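Glucocorticoid modulatory element-binding protein 1 (Homo sapiens, PDB 1OQJ) binds glucocorticoid modulatory elements in promoter DNA through its SAND domain, raising sensitivity to low glucocorticoid concentrations, and serves as an auxiliary factor for parvovirus replication. Local coordinates at residues C35-F38 against N39-L42; Q79-F82 against Y83-K87; L57-W60 against K61-I64; L42-P45 against K46-V49. All coordinates share one frame; numbering follows the deposited sequence.

Contact 1 (C35-F38 against N39-L42); sequences CVKF and NDQL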
# COMPACT_ATOMS: atom_id res chain seq x y z
N CYS A 35 5.75 -2.04 4.53
CA CYS A 35 5.95 -0.73 3.93
C CYS A 35 4.94 0.31 4.41
O CYS A 35 4.89 1.42 3.88
CB CYS A 35 5.86 -0.85 2.40
SG CYS A 35 4.29 -1.50 1.78
N VAL A 36 4.14 -0.06 5.40
CA VAL A 36 3.13 0.86 5.93
C VAL A 36 3.43 1.19 7.39
O VAL A 36 3.56 0.30 8.22
CB VAL A 36 1.72 0.24 5.86
CG1 VAL A 36 0.71 1.15 6.54
CG2 VAL A 36 1.33 -0.00 4.41
N LYS A 37 3.54 2.48 7.70
CA LYS A 37 3.79 2.90 9.07
C LYS A 37 2.43 3.16 9.71
O LYS A 37 1.67 4.02 9.25
CB LYS A 37 4.66 4.16 9.10
CG LYS A 37 5.08 4.61 10.50
CD LYS A 37 6.07 5.77 10.43
CE LYS A 37 6.45 6.26 11.83
NZ LYS A 37 5.31 6.91 12.54
N PHE A 38 2.12 2.41 10.76
CA PHE A 38 0.85 2.51 11.47
C PHE A 38 1.15 2.42 12.96
O PHE A 38 1.65 1.40 13.43
CB PHE A 38 -0.06 1.36 11.03
CG PHE A 38 -1.45 1.44 11.57
CD1 PHE A 38 -2.22 2.59 11.39
CD2 PHE A 38 -2.01 0.35 12.23
CE1 PHE A 38 -3.55 2.64 11.86
CE2 PHE A 38 -3.33 0.39 12.69
CZ PHE A 38 -4.09 1.54 12.51
N ASN A 39 0.85 3.49 13.68
CA ASN A 39 1.11 3.56 15.12
C ASN A 39 2.57 3.28 15.44
O ASN A 39 2.91 2.54 16.37
CB ASN A 39 0.18 2.61 15.88
CG ASN A 39 -1.26 3.06 15.83
OD1 ASN A 39 -1.55 4.25 15.93
ND2 ASN A 39 -2.18 2.11 15.68
N ASP A 40 3.44 3.89 14.64
CA ASP A 40 4.89 3.79 14.76
C ASP A 40 5.46 2.39 14.53
O ASP A 40 6.57 2.09 14.97
CB ASP A 40 5.35 4.30 16.13
CG ASP A 40 6.77 4.84 16.10
OD1 ASP A 40 7.36 5.06 17.18
OD2 ASP A 40 7.29 5.06 14.98
N GLN A 41 4.70 1.55 13.84
CA GLN A 41 5.15 0.21 13.54
C GLN A 41 5.10 0.01 12.03
O GLN A 41 4.16 0.45 11.37
CB GLN A 41 4.25 -0.83 14.21
CG GLN A 41 4.62 -2.26 13.84
CD GLN A 41 3.71 -3.29 14.48
OE1 GLN A 41 2.49 -3.13 14.49
NE2 GLN A 41 4.30 -4.36 15.00
N LEU A 42 6.12 -0.64 11.47
CA LEU A 42 6.14 -0.89 10.04
C LEU A 42 5.44 -2.23 9.82
O LEU A 42 5.91 -3.27 10.29
CB LEU A 42 7.58 -0.96 9.52
CG LEU A 42 7.76 -0.98 8.00
CD1 LEU A 42 7.30 0.35 7.41
CD2 LEU A 42 9.23 -1.22 7.66
O HOH W 1 2.88 5.80 12.71
O HOH W 2 0.49 -1.14 14.27
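Phe38 and Gln41 close a two-residue beta hairpin between strands 36-38 and 41-43 of the SAND domain, with a type I' turn whose corner residues, Asn39 and Asp40, both have positive phi. The backbone evidence comes first. Phe38 and Gln41 form an antiparallel hydrogen-bonded pair: Phe38 N gives a nearly straight bond to Gln41 O (2.9 Å, 170° at the hydrogen), while Gln41 N returns a more bent one to Phe38 O (3.1 Å). Next along, Lys37 and Leu42 are a non-hydrogen-bonded pair, and Lys37 CA comes within 3.4 Å of Gln41 O in a CA-H...O contact. Cys35 and Val36 together face Ile43, a classic beta bulge.

Among the charged groups, Lys37, on the face that carries Leu42, runs beside Asp40 of the turn. Their salt bridge is long, Lys37 NZ to Asp40 OD2 being 3.6 Å, and the Lys37 chain bends at its last torsion (chi4 -67°) beside the carboxylate. A water accepting from both Lys37 NZ and Asp40 N adds a second link.

Phe38 is on the other face of the sheet. Asn39 of the turn sets ND2 over one face of its ring, displaced toward the rim, with ring and amide planes 35° apart. Elsewhere the same ring meets Phe48 of helix 45-51 edge-to-face, tying the hairpin to the helix.

On the Leu42 side, CD1 rests against the backbone at Cys35 and Val36. At the turn, a second water donates to both Phe38 O and Gln41 OE1, the latter at 2.8 Å.

Contact 2 (Q79-F82 against Y83-K87); sequences QIDF and YQHDK. With ZN (zinc ion), chain C.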
# COMPACT_ATOMS: atom_id res chain seq x y z
N GLN A 79 1.76 6.50 -11.49
CA GLN A 79 2.26 7.59 -10.66
C GLN A 79 2.66 7.12 -9.27
O GLN A 79 3.59 7.66 -8.67
CB GLN A 79 1.22 8.70 -10.56
CG GLN A 79 1.00 9.46 -11.87
CD GLN A 79 2.25 10.18 -12.34
OE1 GLN A 79 2.86 10.93 -11.58
NE2 GLN A 79 2.63 9.96 -13.59
N ILE A 80 1.94 6.13 -8.75
CA ILE A 80 2.25 5.60 -7.43
C ILE A 80 2.16 4.07 -7.47
O ILE A 80 1.34 3.46 -6.78
CB ILE A 80 1.29 6.16 -6.36
CG1 ILE A 80 1.24 7.69 -6.47
CG2 ILE A 80 1.76 5.75 -4.97
CD1 ILE A 80 0.23 8.35 -5.56
N ASP A 81 3.01 3.48 -8.29
CA ASP A 81 3.07 2.03 -8.45
C ASP A 81 4.24 1.52 -7.60
O ASP A 81 4.96 2.30 -7.00
CB ASP A 81 3.29 1.70 -9.93
CG ASP A 81 3.04 0.24 -10.26
OD1 ASP A 81 2.42 -0.47 -9.44
OD2 ASP A 81 3.45 -0.19 -11.36
N PHE A 82 4.41 0.20 -7.55
CA PHE A 82 5.51 -0.37 -6.76
C PHE A 82 6.85 0.25 -7.18
O PHE A 82 7.08 0.52 -8.36
CB PHE A 82 5.59 -1.87 -6.98
CG PHE A 82 4.38 -2.62 -6.53
CD1 PHE A 82 3.65 -3.39 -7.44
CD2 PHE A 82 3.99 -2.60 -5.20
CE1 PHE A 82 2.55 -4.15 -7.02
CE2 PHE A 82 2.89 -3.35 -4.77
CZ PHE A 82 2.17 -4.13 -5.68
N TYR A 83 7.74 0.44 -6.21
CA TYR A 83 9.06 1.00 -6.50
C TYR A 83 9.83 0.07 -7.44
O TYR A 83 9.97 -1.13 -7.17
CB TYR A 83 9.84 1.19 -5.20
CG TYR A 83 11.19 1.84 -5.37
CD1 TYR A 83 11.32 3.04 -6.07
CD2 TYR A 83 12.33 1.27 -4.81
CE1 TYR A 83 12.56 3.65 -6.21
CE2 TYR A 83 13.58 1.88 -4.95
CZ TYR A 83 13.69 3.06 -5.65
OH TYR A 83 14.91 3.67 -5.82
N GLN A 84 10.32 0.62 -8.55
CA GLN A 84 11.08 -0.13 -9.55
C GLN A 84 10.28 -1.29 -10.14
O GLN A 84 10.84 -2.32 -10.50
CB GLN A 84 12.37 -0.70 -8.93
CG GLN A 84 13.30 0.35 -8.35
CD GLN A 84 14.62 -0.25 -7.92
OE1 GLN A 84 14.69 -1.04 -6.98
NE2 GLN A 84 15.68 0.12 -8.62
N HIS A 85 8.97 -1.12 -10.27
CA HIS A 85 8.13 -2.19 -10.78
C HIS A 85 8.51 -2.72 -12.16
O HIS A 85 8.28 -3.88 -12.47
CB HIS A 85 6.66 -1.78 -10.80
CG HIS A 85 5.71 -2.93 -10.74
ND1 HIS A 85 4.36 -2.80 -10.97
CD2 HIS A 85 5.92 -4.24 -10.45
CE1 HIS A 85 3.78 -3.98 -10.82
NE2 HIS A 85 4.71 -4.87 -10.51
N ASP A 86 9.11 -1.87 -12.99
CA ASP A 86 9.49 -2.31 -14.33
C ASP A 86 10.62 -3.34 -14.29
O ASP A 86 10.86 -4.03 -15.28
CB ASP A 86 9.89 -1.12 -15.20
CG ASP A 86 11.06 -0.34 -14.63
OD1 ASP A 86 11.61 0.51 -15.36
OD2 ASP A 86 11.41 -0.56 -13.46
N LYS A 87 11.31 -3.46 -13.16
CA LYS A 87 12.41 -4.41 -13.04
C LYS A 87 12.25 -5.41 -11.90
O LYS A 87 12.83 -6.49 -11.92
CB LYS A 87 13.73 -3.65 -12.86
CG LYS A 87 14.06 -2.71 -14.00
CD LYS A 87 15.30 -1.89 -13.72
CE LYS A 87 15.57 -0.91 -14.85
NZ LYS A 87 16.76 -0.05 -14.58
ZN ZN C . 4.44 -6.90 -10.07
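The zinc site of this chain takes His85 as its one histidine ligand, and the loop 79-87 positions that ring before the metal. His85 NE2 binds the zinc ion at 2.1 Å; Cys28, Cys89 and Cys93 supply the other three ligands. On the far side of the imidazole, His85 ND1 donates to Asp81 OD2 (2.8 Å, 163° at the hydrogen). The acceptor lies in the ring plane, whereas the donor sits above the carboxylate plane, the two planes being 76° apart. This second-shell bond limits rotation of the ring and would probably strengthen NE2 as a donor to the metal. Asp81 is itself steadied by a weak bond from Phe82 N to OD1.

Phe82 covers one face of the imidazole. Its edge points at that face, T-shaped with planes at 87°, and CD1 comes 3.4 Å from His85 CE1; Phe82 CB also lies over the ring. In the backbone, His85 N bonds to Phe82 O (3.1 Å), closing a type II turn that brings the two side chains alongside each other. Beyond the loop, Phe82 packs on Cys28 and Cys93. The zinc-bound imidazole, hydrogen-bonded to a carboxylate, makes a second-shell His-carboxylate pair in a zinc site of three cysteines and one histidine.

Contact 3 (L57-W60 against K61-I64); sequences LKDW and KRAI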
# COMPACT_ATOMS: atom_id res chain seq x y z
N LEU A 57 -12.97 -7.75 2.16
CA LEU A 57 -13.04 -7.31 0.78
C LEU A 57 -12.14 -8.17 -0.11
O LEU A 57 -12.36 -8.28 -1.32
CB LEU A 57 -12.61 -5.85 0.67
CG LEU A 57 -12.64 -5.22 -0.72
CD1 LEU A 57 -14.09 -5.11 -1.19
CD2 LEU A 57 -11.99 -3.84 -0.68
N LYS A 58 -11.14 -8.79 0.50
CA LYS A 58 -10.18 -9.63 -0.21
C LYS A 58 -9.57 -8.90 -1.39
O LYS A 58 -9.40 -9.46 -2.47
CB LYS A 58 -10.85 -10.92 -0.69
CG LYS A 58 -11.31 -11.84 0.43
CD LYS A 58 -11.69 -13.23 -0.07
CE LYS A 58 -10.46 -14.02 -0.52
NZ LYS A 58 -10.82 -15.41 -0.92
N ASP A 59 -9.23 -7.63 -1.17
CA ASP A 59 -8.62 -6.81 -2.21
C ASP A 59 -7.96 -5.61 -1.55
O ASP A 59 -8.52 -4.51 -1.54
CB ASP A 59 -9.67 -6.33 -3.21
CG ASP A 59 -9.05 -5.80 -4.50
OD1 ASP A 59 -7.91 -5.29 -4.44
OD2 ASP A 59 -9.70 -5.90 -5.56
N TRP A 60 -6.77 -5.81 -0.99
CA TRP A 60 -6.08 -4.73 -0.30
C TRP A 60 -5.86 -3.49 -1.16
O TRP A 60 -5.90 -2.38 -0.64
CB TRP A 60 -4.74 -5.21 0.26
CG TRP A 60 -3.70 -5.56 -0.76
CD1 TRP A 60 -3.54 -6.76 -1.39
CD2 TRP A 60 -2.67 -4.71 -1.26
NE1 TRP A 60 -2.46 -6.71 -2.25
CE2 TRP A 60 -1.91 -5.45 -2.19
CE3 TRP A 60 -2.31 -3.37 -1.02
CZ2 TRP A 60 -0.82 -4.92 -2.87
CZ3 TRP A 60 -1.21 -2.84 -1.70
CH2 TRP A 60 -0.48 -3.61 -2.61
N LYS A 61 -5.66 -3.67 -2.46
CA LYS A 61 -5.43 -2.54 -3.35
C LYS A 61 -6.67 -1.66 -3.49
O LYS A 61 -6.56 -0.49 -3.84
CB LYS A 61 -4.98 -3.01 -4.73
CG LYS A 61 -3.71 -3.84 -4.71
CD LYS A 61 -3.26 -4.18 -6.12
CE LYS A 61 -2.24 -5.31 -6.12
NZ LYS A 61 -2.85 -6.59 -5.65
N ARG A 62 -7.84 -2.22 -3.24
CA ARG A 62 -9.06 -1.43 -3.32
C ARG A 62 -9.51 -0.96 -1.94
O ARG A 62 -10.24 0.01 -1.82
CB ARG A 62 -10.18 -2.24 -4.01
CG ARG A 62 -9.98 -2.39 -5.53
CD ARG A 62 -11.25 -2.90 -6.20
NE ARG A 62 -11.19 -2.81 -7.66
CZ ARG A 62 -10.43 -3.58 -8.43
NH1 ARG A 62 -9.67 -4.52 -7.90
NH2 ARG A 62 -10.44 -3.41 -9.75
N ALA A 63 -9.05 -1.66 -0.90
CA ALA A 63 -9.39 -1.31 0.48
C ALA A 63 -8.61 -0.08 0.94
O ALA A 63 -9.12 0.76 1.68
CB ALA A 63 -9.10 -2.48 1.41
N ILE A 64 -7.35 0.02 0.51
CA ILE A 64 -6.52 1.15 0.87
C ILE A 64 -6.76 2.30 -0.11
O ILE A 64 -6.84 2.08 -1.32
CB ILE A 64 -5.02 0.79 0.82
CG1 ILE A 64 -4.73 -0.31 1.85
CG2 ILE A 64 -4.16 2.02 1.11
CD1 ILE A 64 -3.27 -0.75 1.88
O HOH W 3 -5.44 -6.44 -4.05
O HOH W 4 -0.70 -8.00 -4.50
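Asp59, within the KDWK motif (Lys58 to Lys61) that is the signature of SAND domains, caps the short helix 60-63, and its carboxylate reaches forward to Arg62. OD2 takes a salt bridge from Arg62 NH1 (2.7 Å) on its syn side, with carboxylate and guanidinium planes 73° apart, while Asp59 OD1 makes only a weak capping bond with Arg62 N. Asp59 O is gripped by two backbone donors, Arg62 N and Ala63 N.

The tight part surrounds Trp60. Its indole turns into the position between backbone N and carbonyl carbon (chi1 68°), which turns a ring face to the aliphatic chain of Lys61: CG stands 3.5 Å from the centroid of the six-membered ring, 12° off its normal. At the indole edge, Trp60 CE3 meets Ile64 CD1 at 4.0 Å. Pro45, Val49 and Leu71 also pack on Trp60, which is buried.

At another edge the apolar contact is thin, Leu57 CD2 resting on Ala63 CB (3.8 Å). The watered side is the ammonium end of Lys61, a DNA-binding residue: one molecule joins Asp59 OD1 to Lys61 N and NZ, and another accepts from Trp60 NE1 at 3.1 Å and from Lys61 NZ at 2.8 Å.

Contact 4 (L42-P45 against K46-V49); sequences LISP and KHFV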
# COMPACT_ATOMS: atom_id res chain seq x y z
N LEU A 42 6.12 -0.64 11.47
CA LEU A 42 6.14 -0.89 10.04
C LEU A 42 5.44 -2.23 9.82
O LEU A 42 5.91 -3.27 10.29
CB LEU A 42 7.58 -0.96 9.52
CG LEU A 42 7.76 -0.98 8.00
CD1 LEU A 42 7.30 0.35 7.41
CD2 LEU A 42 9.23 -1.22 7.66
N ILE A 43 4.31 -2.20 9.12
CA ILE A 43 3.55 -3.41 8.85
C ILE A 43 3.22 -3.54 7.37
O ILE A 43 3.48 -2.63 6.58
CB ILE A 43 2.22 -3.44 9.66
CG1 ILE A 43 1.30 -2.30 9.22
CG2 ILE A 43 2.52 -3.34 11.15
CD1 ILE A 43 -0.05 -2.30 9.93
N SER A 44 2.64 -4.67 7.00
CA SER A 44 2.29 -4.90 5.61
C SER A 44 0.90 -4.35 5.29
O SER A 44 0.10 -4.11 6.19
CB SER A 44 2.27 -6.40 5.32
OG SER A 44 1.20 -7.01 6.04
N PRO A 45 0.61 -4.15 4.00
CA PRO A 45 -0.70 -3.64 3.59
C PRO A 45 -1.79 -4.61 4.04
O PRO A 45 -2.88 -4.19 4.43
CB PRO A 45 -0.57 -3.58 2.07
CG PRO A 45 0.86 -3.20 1.88
CD PRO A 45 1.57 -4.09 2.88
N LYS A 46 -1.50 -5.91 4.00
CA LYS A 46 -2.47 -6.92 4.41
C LYS A 46 -2.84 -6.72 5.88
O LYS A 46 -4.01 -6.78 6.25
CB LYS A 46 -1.92 -8.33 4.21
CG LYS A 46 -2.95 -9.42 4.49
CD LYS A 46 -2.39 -10.81 4.25
CE LYS A 46 -3.48 -11.86 4.37
NZ LYS A 46 -2.96 -13.25 4.20
N HIS A 47 -1.84 -6.49 6.72
CA HIS A 47 -2.10 -6.29 8.14
C HIS A 47 -2.79 -4.96 8.41
O HIS A 47 -3.70 -4.89 9.24
CB HIS A 47 -0.81 -6.41 8.95
CG HIS A 47 -0.31 -7.82 9.05
ND1 HIS A 47 0.93 -8.14 9.55
CD2 HIS A 47 -0.91 -9.00 8.74
CE1 HIS A 47 1.08 -9.45 9.54
NE2 HIS A 47 -0.02 -10.00 9.05
N PHE A 48 -2.38 -3.90 7.72
CA PHE A 48 -3.01 -2.61 7.90
C PHE A 48 -4.50 -2.73 7.57
O PHE A 48 -5.36 -2.29 8.34
CB PHE A 48 -2.37 -1.57 6.99
CG PHE A 48 -3.06 -0.24 7.00
CD1 PHE A 48 -3.32 0.42 8.20
CD2 PHE A 48 -3.47 0.36 5.80
CE1 PHE A 48 -3.97 1.66 8.22
CE2 PHE A 48 -4.11 1.60 5.81
CZ PHE A 48 -4.37 2.25 7.02
N VAL A 49 -4.80 -3.34 6.43
CA VAL A 49 -6.18 -3.52 6.00
C VAL A 49 -6.98 -4.34 7.02
O VAL A 49 -8.14 -4.03 7.30
CB VAL A 49 -6.23 -4.21 4.62
CG1 VAL A 49 -7.66 -4.62 4.28
CG2 VAL A 49 -5.69 -3.26 3.56
O HOH W 5 3.30 -6.88 8.88
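Over one face of the His47 imidazole sits the hydroxyl oxygen of Ser44, OG lying 3.4 Å above the ring plane and displaced toward the rim, nearest to CG. From the ring's margin, His47 ND1 meets a water at 2.8 Å; the same water, which accepts from Ser44 N, links the imidazole to the Ser44 backbone. The other flat group, the Phe48 phenyl, is carried away from segment 42-45 with CG anti to the backbone N (chi1 173°); its ring instead meets Phe38 of the neighbouring strand edge-to-face.

Ser44 is the N-cap of helix 45-51, which follows directly on strand 41-43 in the SAND fold. With chi1 at 67°, OG swings over the first turn and accepts from His47 N at 3.2 Å, 159° at the hydrogen. Two regular helical bonds continue from there: Phe48 N to Ser44 O, and Val49 N to Pro45 O (2.9 Å). Pro45, first in the helix, has no N-H to offer, and its ring packs against Trp60, Val36 and Cys35, although CB still touches Lys46 N.

Apolar packing closes the strand-to-helix corner. Ile43 directs its extended CG1 branch at the helix, placing CD1 3.6 Å from Phe48 N and 3.8 Å from Phe48 CB. Opposite in character, Lys46 runs fully extended away from the strand; of its side chain CB stays near, 3.9 Å from Ser44 OG.

Contact 4 is the most buried of the four, and contact 2 lies at the surface; contacts 1 and 3 are partly buried. Contacts 1 and 4 share Leu42 and strand 41-43, joined where Val36 O meets Ile43 N at 2.8 Å, probably by a hydrogen bond. Contact 3 abuts contact 4 through packing of Trp60 on Pro45 and Ile64 on Val49, so helices 45-51 and 60-63 meet by apolar packing. Phe82 touches Trp60, tying contact 2 to contact 3. Chemistry follows place: strand pairing and a type I' turn in contact 1, metal and carboxylate in contact 2, serine and aspartate N-caps in contacts 4 and 3. Bridging waters serve contacts 1, 3 and 4 alike.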